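Local atomic coordinates of hypothetical sugar ABC-transporter sugar binding protein (Arthrobacter globiformis, PDB entry 7BVT), a protein that binds cyclic alpha-maltosyl-(1→6)-maltose, probably as the substrate-binding component of a sugar ABC transporter that takes it up. Residues Thr102-Asn107 with Ala299-Asn304; Asn160-Trp165 with Gln281-Ser286; Gly196-Phe201 with Ala383-Ile388. One frame throughout, in Å; residues are numbered along the deposited sequence.

Contact 1: residues Thr102-Asn107 with Ala299-Asn304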
loop_
_atom_site.group_PDB
_atom_site.type_symbol
_atom_site.label_atom_id
_atom_site.label_comp_id
_atom_site.label_asym_id
_atom_site.label_seq_id
_atom_site.Cartn_x
_atom_site.Cartn_y
_atom_site.Cartn_z
ATOM N N THR A 102 -22.281 6.059 -8.850
ATOM C CA THR A 102 -22.857 5.075 -7.917
ATOM C C THR A 102 -22.200 3.720 -8.168
ATOM O O THR A 102 -22.278 3.179 -9.317
ATOM C CB THR A 102 -24.374 4.902 -8.083
ATOM O OG1 THR A 102 -24.943 6.173 -7.799
ATOM C CG2 THR A 102 -24.965 3.878 -7.149
ATOM N N LEU A 103 -21.581 3.162 -7.133
ATOM C CA LEU A 103 -20.928 1.862 -7.251
ATOM C C LEU A 103 -21.884 0.779 -6.773
ATOM O O LEU A 103 -22.579 0.975 -5.758
ATOM C CB LEU A 103 -19.633 1.859 -6.450
ATOM C CG LEU A 103 -18.588 2.875 -6.900
ATOM C CD1 LEU A 103 -17.388 2.809 -5.963
ATOM C CD2 LEU A 103 -18.161 2.620 -8.343
ATOM N N ALA A 104 -21.909 -0.315 -7.498
ATOM C CA ALA A 104 -22.689 -1.511 -7.129
ATOM C C ALA A 104 -22.147 -2.138 -5.850
ATOM O O ALA A 104 -20.916 -2.157 -5.609
ATOM C CB ALA A 104 -22.719 -2.542 -8.210
ATOM N N ASP A 105 -23.049 -2.733 -5.081
ATOM C CA ASP A 105 -22.626 -3.526 -3.921
ATOM C C ASP A 105 -22.192 -4.912 -4.391
ATOM O O ASP A 105 -22.966 -5.610 -5.131
ATOM C CB ASP A 105 -23.764 -3.551 -2.912
ATOM C CG ASP A 105 -23.410 -4.209 -1.593
ATOM O OD1 ASP A 105 -22.294 -4.753 -1.413
ATOM O OD2 ASP A 105 -24.289 -4.080 -0.704
ATOM N N LEU A 106 -20.958 -5.302 -4.085
ATOM C CA LEU A 106 -20.396 -6.595 -4.548
ATOM C C LEU A 106 -20.864 -7.708 -3.645
ATOM O O LEU A 106 -20.789 -8.868 -4.009
ATOM C CB LEU A 106 -18.870 -6.500 -4.637
ATOM C CG LEU A 106 -18.361 -5.441 -5.621
ATOM C CD1 LEU A 106 -16.877 -5.327 -5.457
ATOM C CD2 LEU A 106 -18.735 -5.779 -7.058
ATOM N N ASN A 107 -21.361 -7.363 -2.458
ATOM C CA ASN A 107 -21.946 -8.413 -1.617
ATOM C C ASN A 107 -23.176 -8.982 -2.310
ATOM O O ASN A 107 -23.959 -8.236 -2.853
ATOM C CB ASN A 107 -22.378 -7.865 -0.274
ATOM C CG ASN A 107 -21.211 -7.527 0.613
ATOM O OD1 ASN A 107 -20.215 -8.249 0.653
ATOM N ND2 ASN A 107 -21.385 -6.432 1.361
ATOM N N ALA A 299 -10.912 -3.173 -7.468
ATOM C CA ALA A 299 -11.886 -3.151 -8.581
ATOM C C ALA A 299 -13.196 -2.621 -8.029
ATOM O O ALA A 299 -13.567 -3.012 -6.918
ATOM C CB ALA A 299 -12.020 -4.528 -9.193
ATOM N N MET A 300 -13.891 -1.857 -8.822
ATOM C CA MET A 300 -15.186 -1.190 -8.524
ATOM C C MET A 300 -16.114 -1.406 -9.732
ATOM O O MET A 300 -15.620 -1.300 -10.865
ATOM C CB MET A 300 -14.958 0.300 -8.317
ATOM C CG MET A 300 -14.151 0.581 -7.057
ATOM S SD MET A 300 -13.329 2.155 -7.185
ATOM C CE MET A 300 -11.809 1.644 -8.006
ATOM N N VAL A 301 -17.374 -1.714 -9.483
ATOM C CA VAL A 301 -18.407 -1.896 -10.557
ATOM C C VAL A 301 -19.344 -0.708 -10.506
ATOM O O VAL A 301 -19.952 -0.467 -9.454
ATOM C CB VAL A 301 -19.154 -3.216 -10.403
ATOM C CG1 VAL A 301 -20.341 -3.313 -11.360
ATOM C CG2 VAL A 301 -18.244 -4.411 -10.485
ATOM N N PHE A 302 -19.438 0.074 -11.571
ATOM C CA PHE A 302 -20.390 1.193 -11.633
ATOM C C PHE A 302 -21.798 0.606 -11.879
ATOM O O PHE A 302 -21.957 -0.263 -12.756
ATOM C CB PHE A 302 -20.035 2.200 -12.733
ATOM C CG PHE A 302 -18.879 3.083 -12.376
ATOM C CD1 PHE A 302 -19.047 4.119 -11.473
ATOM C CD2 PHE A 302 -17.612 2.822 -12.867
ATOM C CE1 PHE A 302 -17.977 4.927 -11.135
ATOM C CE2 PHE A 302 -16.537 3.625 -12.504
ATOM C CZ PHE A 302 -16.732 4.656 -11.630
ATOM N N GLU A 303 -22.787 1.025 -11.098
ATOM C CA GLU A 303 -24.138 0.413 -11.156
ATOM C C GLU A 303 -24.834 0.781 -12.460
ATOM O O GLU A 303 -24.895 1.959 -12.785
ATOM C CB GLU A 303 -24.997 0.890 -10.006
ATOM C CG GLU A 303 -26.167 -0.046 -9.805
ATOM C CD GLU A 303 -26.659 0.093 -8.392
ATOM O OE1 GLU A 303 -27.141 1.198 -8.069
ATOM O OE2 GLU A 303 -26.429 -0.848 -7.613
ATOM N N ASN A 304 -25.337 -0.250 -13.129
ATOM C CA ASN A 304 -26.138 -0.232 -14.372
ATOM C C ASN A 304 -27.411 -1.030 -14.050
ATOM O O ASN A 304 -28.064 -0.664 -13.052
ATOM C CB ASN A 304 -25.264 -0.718 -15.533
ATOM C CG ASN A 304 -24.181 0.279 -15.915
ATOM O OD1 ASN A 304 -22.970 0.000 -15.826
ATOM N ND2 ASN A 304 -24.618 1.418 -16.420
HETATM O O HOH W 1 -25.503 0.759 -5.372
HETATM O O HOH W 2 -18.440 -2.164 -6.881
HETATM O O HOH W 3 -25.807 -2.764 -5.796
#
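Thr102 and Ala104 are joined by backbone hydrogen bonds to Glu303 and Val301, at the end of strand 292-301. Glu303 N donates to Thr102 O at 2.8 Å, and the bond is practically straight (178° at the hydrogen). Ala104 N donates to Val301 O at 2.8 Å. The two bonds flank Leu103 and Phe302, which form the non-hydrogen-bonded pair of a single antiparallel bridge.

Apolar contacts lie beside this bridge. Leu103 and Phe302 run side by side. The CD2 methyl of Leu103 sits over one face of the Phe302 ring, 3.9 Å from its centroid and nearer the rim, a CH-pi contact. Val301 spreads its two methyls: with CG1 anti to the backbone N (chi1 171°), CG1 meets Ala104 CB at 4.0 Å, while CG2 meets Leu106 CD2 at 3.7 Å. An alanine in place of Phe302 would probably leave Leu103 CD2 without the ring face beneath it and open a gap next to Ile97 of helix 94-100.

Waters fill in the polar contacts. Glu303 OE2 accepts from water 1 at 2.9 Å and from water 3 at 2.7 Å. Water 1 also donates to Leu103 O, and water 3 accepts from Asp105 N. Water 2 accepts from Val301 N and lies near Ala104 O. Within the loop, Asp105 OD1 accepts from Asn107 N, which makes an Asx turn, and is also bonded to Gln132 N.

The arrangement belongs to an alpha/beta lobe of a bacterial solute-binding protein. A loop following a helix is stitched to the end of a strand that pairs with strands 86-90 and 131-136.

Contact 2: residues Asn160-Trp165 with Gln281-Ser286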
loop_
_atom_site.group_PDB
_atom_site.type_symbol
_atom_site.label_atom_id
_atom_site.label_comp_id
_atom_site.label_asym_id
_atom_site.label_seq_id
_atom_site.Cartn_x
_atom_site.Cartn_y
_atom_site.Cartn_z
ATOM N N ASN A 160 21.322 -10.632 9.422
ATOM C CA ASN A 160 20.658 -10.431 10.737
ATOM C C ASN A 160 20.096 -9.016 10.803
ATOM O O ASN A 160 20.653 -8.171 11.490
ATOM C CB ASN A 160 21.641 -10.619 11.904
ATOM C CG ASN A 160 21.077 -10.402 13.303
ATOM O OD1 ASN A 160 19.958 -10.840 13.588
ATOM N ND2 ASN A 160 21.860 -9.770 14.188
ATOM N N PRO A 161 19.064 -8.635 10.018
ATOM C CA PRO A 161 18.621 -7.244 10.067
ATOM C C PRO A 161 18.021 -6.941 11.435
ATOM O O PRO A 161 17.572 -7.824 12.179
ATOM C CB PRO A 161 17.588 -7.172 8.952
ATOM C CG PRO A 161 17.100 -8.569 8.807
ATOM C CD PRO A 161 18.320 -9.430 9.018
ATOM N N PRO A 162 17.859 -5.640 11.720
ATOM C CA PRO A 162 17.222 -5.232 12.961
ATOM C C PRO A 162 15.772 -5.711 13.064
ATOM O O PRO A 162 15.132 -5.813 12.030
ATOM C CB PRO A 162 17.345 -3.719 12.912
ATOM C CG PRO A 162 17.506 -3.390 11.478
ATOM C CD PRO A 162 18.361 -4.523 10.923
ATOM N N THR A 163 15.303 -5.973 14.278
ATOM C CA THR A 163 13.932 -6.491 14.503
ATOM C C THR A 163 13.121 -5.483 15.314
ATOM O O THR A 163 11.903 -5.599 15.235
ATOM C CB THR A 163 13.903 -7.862 15.170
ATOM O OG1 THR A 163 14.398 -7.715 16.493
ATOM C CG2 THR A 163 14.718 -8.860 14.389
ATOM N N THR A 164 13.774 -4.561 16.016
ATOM C CA THR A 164 13.126 -3.535 16.827
ATOM C C THR A 164 13.572 -2.125 16.399
ATOM O O THR A 164 14.603 -1.969 15.779
ATOM C CB THR A 164 13.390 -3.741 18.322
ATOM O OG1 THR A 164 14.772 -3.457 18.569
ATOM C CG2 THR A 164 13.040 -5.131 18.784
ATOM N N TRP A 165 12.842 -1.105 16.838
ATOM C CA TRP A 165 13.270 0.308 16.622
ATOM C C TRP A 165 14.640 0.542 17.259
ATOM O O TRP A 165 15.462 1.164 16.656
ATOM C CB TRP A 165 12.244 1.247 17.208
ATOM C CG TRP A 165 10.942 1.266 16.466
ATOM C CD1 TRP A 165 10.557 0.493 15.402
ATOM C CD2 TRP A 165 9.853 2.153 16.745
ATOM N NE1 TRP A 165 9.297 0.859 15.007
ATOM C CE2 TRP A 165 8.854 1.871 15.802
ATOM C CE3 TRP A 165 9.657 3.206 17.633
ATOM C CZ2 TRP A 165 7.631 2.557 15.781
ATOM C CZ3 TRP A 165 8.462 3.903 17.593
ATOM C CH2 TRP A 165 7.465 3.575 16.688
ATOM N N GLN A 281 10.621 -8.125 7.847
ATOM C CA GLN A 281 9.504 -7.469 8.546
ATOM C C GLN A 281 9.960 -6.066 8.966
ATOM O O GLN A 281 11.125 -5.887 9.394
ATOM C CB GLN A 281 9.100 -8.350 9.733
ATOM C CG GLN A 281 8.055 -7.728 10.642
ATOM C CD GLN A 281 7.659 -8.635 11.771
ATOM O OE1 GLN A 281 6.543 -9.166 11.793
ATOM N NE2 GLN A 281 8.585 -8.868 12.688
ATOM N N VAL A 282 9.064 -5.075 8.932
ATOM C CA VAL A 282 9.431 -3.713 9.398
ATOM C C VAL A 282 9.768 -3.779 10.878
ATOM O O VAL A 282 8.964 -4.291 11.665
ATOM C CB VAL A 282 8.340 -2.666 9.168
ATOM C CG1 VAL A 282 8.898 -1.306 9.585
ATOM C CG2 VAL A 282 7.953 -2.615 7.700
ATOM N N PRO A 283 10.961 -3.294 11.306
ATOM C CA PRO A 283 11.250 -3.312 12.746
ATOM C C PRO A 283 10.177 -2.583 13.544
ATOM O O PRO A 283 9.708 -1.527 13.105
ATOM C CB PRO A 283 12.586 -2.620 12.887
ATOM C CG PRO A 283 13.257 -2.909 11.545
ATOM C CD PRO A 283 12.129 -2.859 10.538
ATOM N N TYR A 284 9.830 -3.128 14.707
ATOM C CA TYR A 284 8.747 -2.578 15.559
ATOM C C TYR A 284 9.194 -2.456 17.000
ATOM O O TYR A 284 10.185 -3.073 17.411
ATOM C CB TYR A 284 7.470 -3.389 15.419
ATOM C CG TYR A 284 7.478 -4.805 15.939
ATOM C CD1 TYR A 284 7.958 -5.855 15.170
ATOM C CD2 TYR A 284 6.901 -5.098 17.153
ATOM C CE1 TYR A 284 7.877 -7.171 15.624
ATOM C CE2 TYR A 284 6.840 -6.399 17.635
ATOM C CZ TYR A 284 7.311 -7.441 16.858
ATOM O OH TYR A 284 7.192 -8.732 17.316
ATOM N N PRO A 285 8.511 -1.639 17.816
ATOM C CA PRO A 285 9.066 -1.325 19.124
ATOM C C PRO A 285 8.854 -2.531 20.022
ATOM O O PRO A 285 7.906 -3.305 19.851
ATOM C CB PRO A 285 8.305 -0.087 19.618
ATOM C CG PRO A 285 7.277 0.247 18.577
ATOM C CD PRO A 285 7.334 -0.838 17.518
ATOM N N SER A 286 9.778 -2.721 20.947
ATOM C CA SER A 286 9.604 -3.766 21.968
ATOM C C SER A 286 8.281 -3.501 22.719
ATOM O O SER A 286 7.662 -4.430 23.081
ATOM C CB SER A 286 10.821 -3.784 22.838
ATOM O OG SER A 286 10.750 -2.674 23.688
HETATM O O HOH W 4 12.788 -7.038 11.148
HETATM O O HOH W 5 10.804 -7.450 13.304
#
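The start of helix 165-179 meets a proline-rich loop here, with Thr164 and Trp165 lying against Pro283, Tyr284 and Pro285. Thr164 is the N-cap of the helix, and its OG1 is bonded to Glu167 N.

The indole of Trp165 and the ring of Pro283 carry much of the contact. Pro285 lies alongside the indole and sets CG over the centre of its six-membered ring, 3.5 Å from the centroid and 9° off the normal, a close CH-pi contact. Pro285 CD lies over the same face, 3.5 Å from the ring-fusion atom Trp165 CE2. Pro283 O comes to the rim of the indole, in its plane. Trp165 CG stands anti to the carbonyl carbon (chi1 -69°), and this lays the indole alongside Pro285.

Pro283 points toward the other segment. Its CG packs on Pro162 O at 3.5 Å, and its CB packs on Thr164 O at 3.6 Å. The backbone bonds are long. Tyr284 N donates to Thr163 O at 3.3 Å, from 37° above the carbonyl plane. Trp165 N gives a weak bond to Tyr284 O at 3.4 Å, and Thr164 CA also touches this oxygen, at 3.0 Å. Two waters add to these bonds: one bridges Pro162 O and Gln281 O, the other Thr163 O and Gln281 NE2.

Trp165 NE1 is bonded to Gln207 of helix 195-207, and its ring stacks with Tyr233 of helix 225-239. Tyr144 of strand 140-147 packs on Pro162 and Pro283. The contact therefore sits where these two helices and the strand come together.

Contact 3: residues Gly196-Phe201 with Ala383-Ile388; sequences GLTWNF and AFAQEI. With GLC (alpha-D-glucopyranose), chain B; GLC (alpha-D-glucopyranose), chain C.
Leu197, Thr198 and Phe201 of helix 195-207 pack on Phe384, Ala385 and Ile388 of helix 377-392. The two helices cross almost at right angles (86°), with their axes 8.8 Å apart. One side of the first helix belongs to the sugar pocket of this solute-binding protein, and another rests on the second helix.

Gly196 is on the sugar side, with its N 3.5 Å from C2 of the chain B glucose. Leu197 turns to the other helix. Its CG is anti to the backbone N, which carries the two methyls out: CD1 lies 3.7 Å from Ala385 O, and CD2 lies 4.0 Å from Ile388 CG2. Thr198 comes next. Its OG1 touches Ala385 CB and meets the rim of the Phe384 ring at CD2, 3.5 Å away, while it is hydrogen-bonded to Gly194 O and, weakly, to Ser381 OG.

Trp199 returns to the sugar. Its chi1 of 108°, well away from a staggered value, places the indole against the glucose units. NE1 donates to O6 of the chain B glucose at 3.1 Å, and the bond is fairly straight (168°). C6 of the chain C glucose lies over one face of the indole, offset toward the rim. Asn200 also belongs to the pocket, and its ND2 is bonded to Gln260 OE1.

Phe201 swings back to the helix contact. Its ring is oblique to that of Phe384 and packs edge-to-face with Trp234 of helix 225-239. Phe201 CD2 approaches the edge of the Phe384 ring in its plane, 3.7 Å from CZ, while Ile388 CG1 stands 3.6 Å above the centre of that same ring.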
loop_
_atom_site.group_PDB
_atom_site.type_symbol
_atom_site.label_atom_id
_atom_site.label_comp_id
_atom_site.label_asym_id
_atom_site.label_seq_id
_atom_site.Cartn_x
_atom_site.Cartn_y
_atom_site.Cartn_z
ATOM N N GLY A 196 4.198 9.876 0.445
ATOM C CA GLY A 196 5.452 9.211 0.843
ATOM C C GLY A 196 5.690 9.372 2.339
ATOM O O GLY A 196 5.976 8.398 3.015
ATOM N N LEU A 197 5.618 10.575 2.868
ATOM C CA LEU A 197 5.847 10.798 4.313
ATOM C C LEU A 197 4.729 10.114 5.088
ATOM O O LEU A 197 5.013 9.292 5.968
ATOM C CB LEU A 197 5.917 12.308 4.591
ATOM C CG LEU A 197 6.321 12.737 5.991
ATOM C CD1 LEU A 197 6.728 14.223 6.025
ATOM C CD2 LEU A 197 5.209 12.525 6.990
ATOM N N THR A 198 3.472 10.446 4.793
ATOM C CA THR A 198 2.332 9.991 5.599
ATOM C C THR A 198 2.305 8.468 5.666
ATOM O O THR A 198 2.149 7.931 6.758
ATOM C CB THR A 198 1.018 10.549 5.056
ATOM O OG1 THR A 198 1.127 11.961 5.139
ATOM C CG2 THR A 198 -0.180 10.004 5.784
ATOM N N TRP A 199 2.409 7.772 4.548
ATOM C CA TRP A 199 2.128 6.319 4.538
ATOM C C TRP A 199 3.333 5.556 5.104
ATOM O O TRP A 199 3.124 4.494 5.688
ATOM C CB TRP A 199 1.650 5.881 3.167
ATOM C CG TRP A 199 2.546 5.072 2.291
ATOM C CD1 TRP A 199 3.770 5.413 1.801
ATOM C CD2 TRP A 199 2.238 3.791 1.723
ATOM N NE1 TRP A 199 4.259 4.401 1.012
ATOM C CE2 TRP A 199 3.339 3.404 0.933
ATOM C CE3 TRP A 199 1.147 2.931 1.816
ATOM C CZ2 TRP A 199 3.338 2.211 0.203
ATOM C CZ3 TRP A 199 1.155 1.750 1.109
ATOM C CH2 TRP A 199 2.264 1.372 0.373
ATOM N N ASN A 200 4.532 6.125 5.036
ATOM C CA ASN A 200 5.688 5.541 5.761
ATOM C C ASN A 200 5.540 5.757 7.263
ATOM O O ASN A 200 5.844 4.824 8.046
ATOM C CB ASN A 200 6.988 6.121 5.207
ATOM C CG ASN A 200 7.457 5.432 3.946
ATOM O OD1 ASN A 200 7.406 6.014 2.844
ATOM N ND2 ASN A 200 7.844 4.194 4.094
ATOM N N PHE A 201 5.110 6.945 7.677
ATOM C CA PHE A 201 4.909 7.248 9.096
ATOM C C PHE A 201 3.795 6.389 9.689
ATOM O O PHE A 201 3.918 5.930 10.828
ATOM C CB PHE A 201 4.586 8.732 9.278
ATOM C CG PHE A 201 4.454 9.094 10.723
ATOM C CD1 PHE A 201 5.570 9.304 11.523
ATOM C CD2 PHE A 201 3.214 9.155 11.312
ATOM C CE1 PHE A 201 5.428 9.553 12.879
ATOM C CE2 PHE A 201 3.073 9.447 12.640
ATOM C CZ PHE A 201 4.173 9.646 13.434
ATOM N N ALA A 383 -2.105 17.721 4.487
ATOM C CA ALA A 383 -2.159 18.626 5.666
ATOM C C ALA A 383 -1.278 18.016 6.766
ATOM O O ALA A 383 -0.466 18.723 7.383
ATOM C CB ALA A 383 -3.536 18.872 6.168
ATOM N N PHE A 384 -1.404 16.703 6.937
ATOM C CA PHE A 384 -0.649 15.952 7.956
ATOM C C PHE A 384 0.821 16.057 7.643
ATOM O O PHE A 384 1.583 16.423 8.560
ATOM C CB PHE A 384 -1.077 14.483 7.986
ATOM C CG PHE A 384 -0.356 13.637 8.991
ATOM C CD1 PHE A 384 -0.722 13.637 10.329
ATOM C CD2 PHE A 384 0.601 12.736 8.557
ATOM C CE1 PHE A 384 -0.067 12.800 11.220
ATOM C CE2 PHE A 384 1.251 11.925 9.452
ATOM C CZ PHE A 384 0.958 11.987 10.783
ATOM N N ALA A 385 1.229 15.684 6.432
ATOM C CA ALA A 385 2.641 15.578 6.043
ATOM C C ALA A 385 3.330 16.944 6.193
ATOM O O ALA A 385 4.456 17.005 6.684
ATOM C CB ALA A 385 2.758 15.040 4.630
ATOM N N GLN A 386 2.647 18.034 5.816
ATOM C CA GLN A 386 3.291 19.371 5.877
ATOM C C GLN A 386 3.576 19.749 7.327
ATOM O O GLN A 386 4.582 20.420 7.584
ATOM C CB GLN A 386 2.464 20.401 5.107
ATOM C CG GLN A 386 2.610 20.164 3.613
ATOM C CD GLN A 386 1.754 21.096 2.797
ATOM O OE1 GLN A 386 0.678 21.526 3.233
ATOM N NE2 GLN A 386 2.228 21.355 1.587
ATOM N N GLU A 387 2.723 19.380 8.260
ATOM C CA GLU A 387 2.936 19.765 9.660
ATOM C C GLU A 387 4.017 18.868 10.233
ATOM O O GLU A 387 4.864 19.354 10.994
ATOM C CB GLU A 387 1.664 19.720 10.479
ATOM C CG GLU A 387 0.659 20.762 10.072
ATOM C CD GLU A 387 1.042 22.200 10.366
ATOM O OE1 GLU A 387 2.139 22.441 10.896
ATOM O OE2 GLU A 387 0.184 23.106 10.115
ATOM N N ILE A 388 3.960 17.578 9.918
ATOM C CA ILE A 388 4.932 16.649 10.551
ATOM C C ILE A 388 6.321 17.017 10.036
ATOM O O ILE A 388 7.261 16.875 10.795
ATOM C CB ILE A 388 4.559 15.186 10.236
ATOM C CG1 ILE A 388 3.225 14.795 10.888
ATOM C CG2 ILE A 388 5.670 14.229 10.633
ATOM C CD1 ILE A 388 3.203 14.745 12.384
HETATM C C1 GLC B . 4.235 7.101 -1.837
HETATM C C2 GLC B . 4.853 8.256 -2.644
HETATM C C3 GLC B . 5.665 7.646 -3.786
HETATM C C4 GLC B . 6.755 6.697 -3.255
HETATM C C5 GLC B . 6.215 5.704 -2.187
HETATM C C6 GLC B . 7.328 5.241 -1.277
HETATM O O2 GLC B . 3.802 9.094 -3.165
HETATM O O3 GLC B . 6.264 8.684 -4.584
HETATM O O4 GLC B . 7.293 5.985 -4.381
HETATM O O5 GLC B . 5.286 6.339 -1.253
HETATM O O6 GLC B . 6.849 4.078 -0.603
HETATM C C1 GLC C . 2.080 2.358 -3.888
HETATM C C2 GLC C . 0.749 1.852 -3.424
HETATM C C3 GLC C . -0.206 3.000 -3.210
HETATM C C4 GLC C . 0.458 3.999 -2.249
HETATM C C5 GLC C . 1.753 4.512 -2.865
HETATM C C6 GLC C . 2.459 5.490 -1.908
HETATM O O2 GLC C . 0.326 0.851 -4.333
HETATM O O3 GLC C . -1.452 2.486 -2.710
HETATM O O4 GLC C . -0.364 5.126 -2.014
HETATM O O5 GLC C . 2.614 3.414 -3.041
HETATM O O6 GLC C . 3.349 6.290 -2.682
#

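From the N terminus, the chain first reaches 102-107, then 160-165 and 196-201. It returns to 281-286, where contact 2 closes its loop, and to 299-304, where contact 1 closes. Contact 2 is thus nested inside the loop of contact 1. Contact 3 closes last, at 383-388, and crosses both. Contact 1 ties a loop to the end of strand 292-301. Contact 2 joins the start of helix 165-179 to the loop after strand 277-280. Contact 3 sets helix 195-207, part of the sugar pocket, on helix 377-392. Contacts 1 and 2 lie on opposite sides of the chain's centre, their centres about 40 Å apart. Contacts 2 and 3 approach to about 7 Å between nearest atoms without touching.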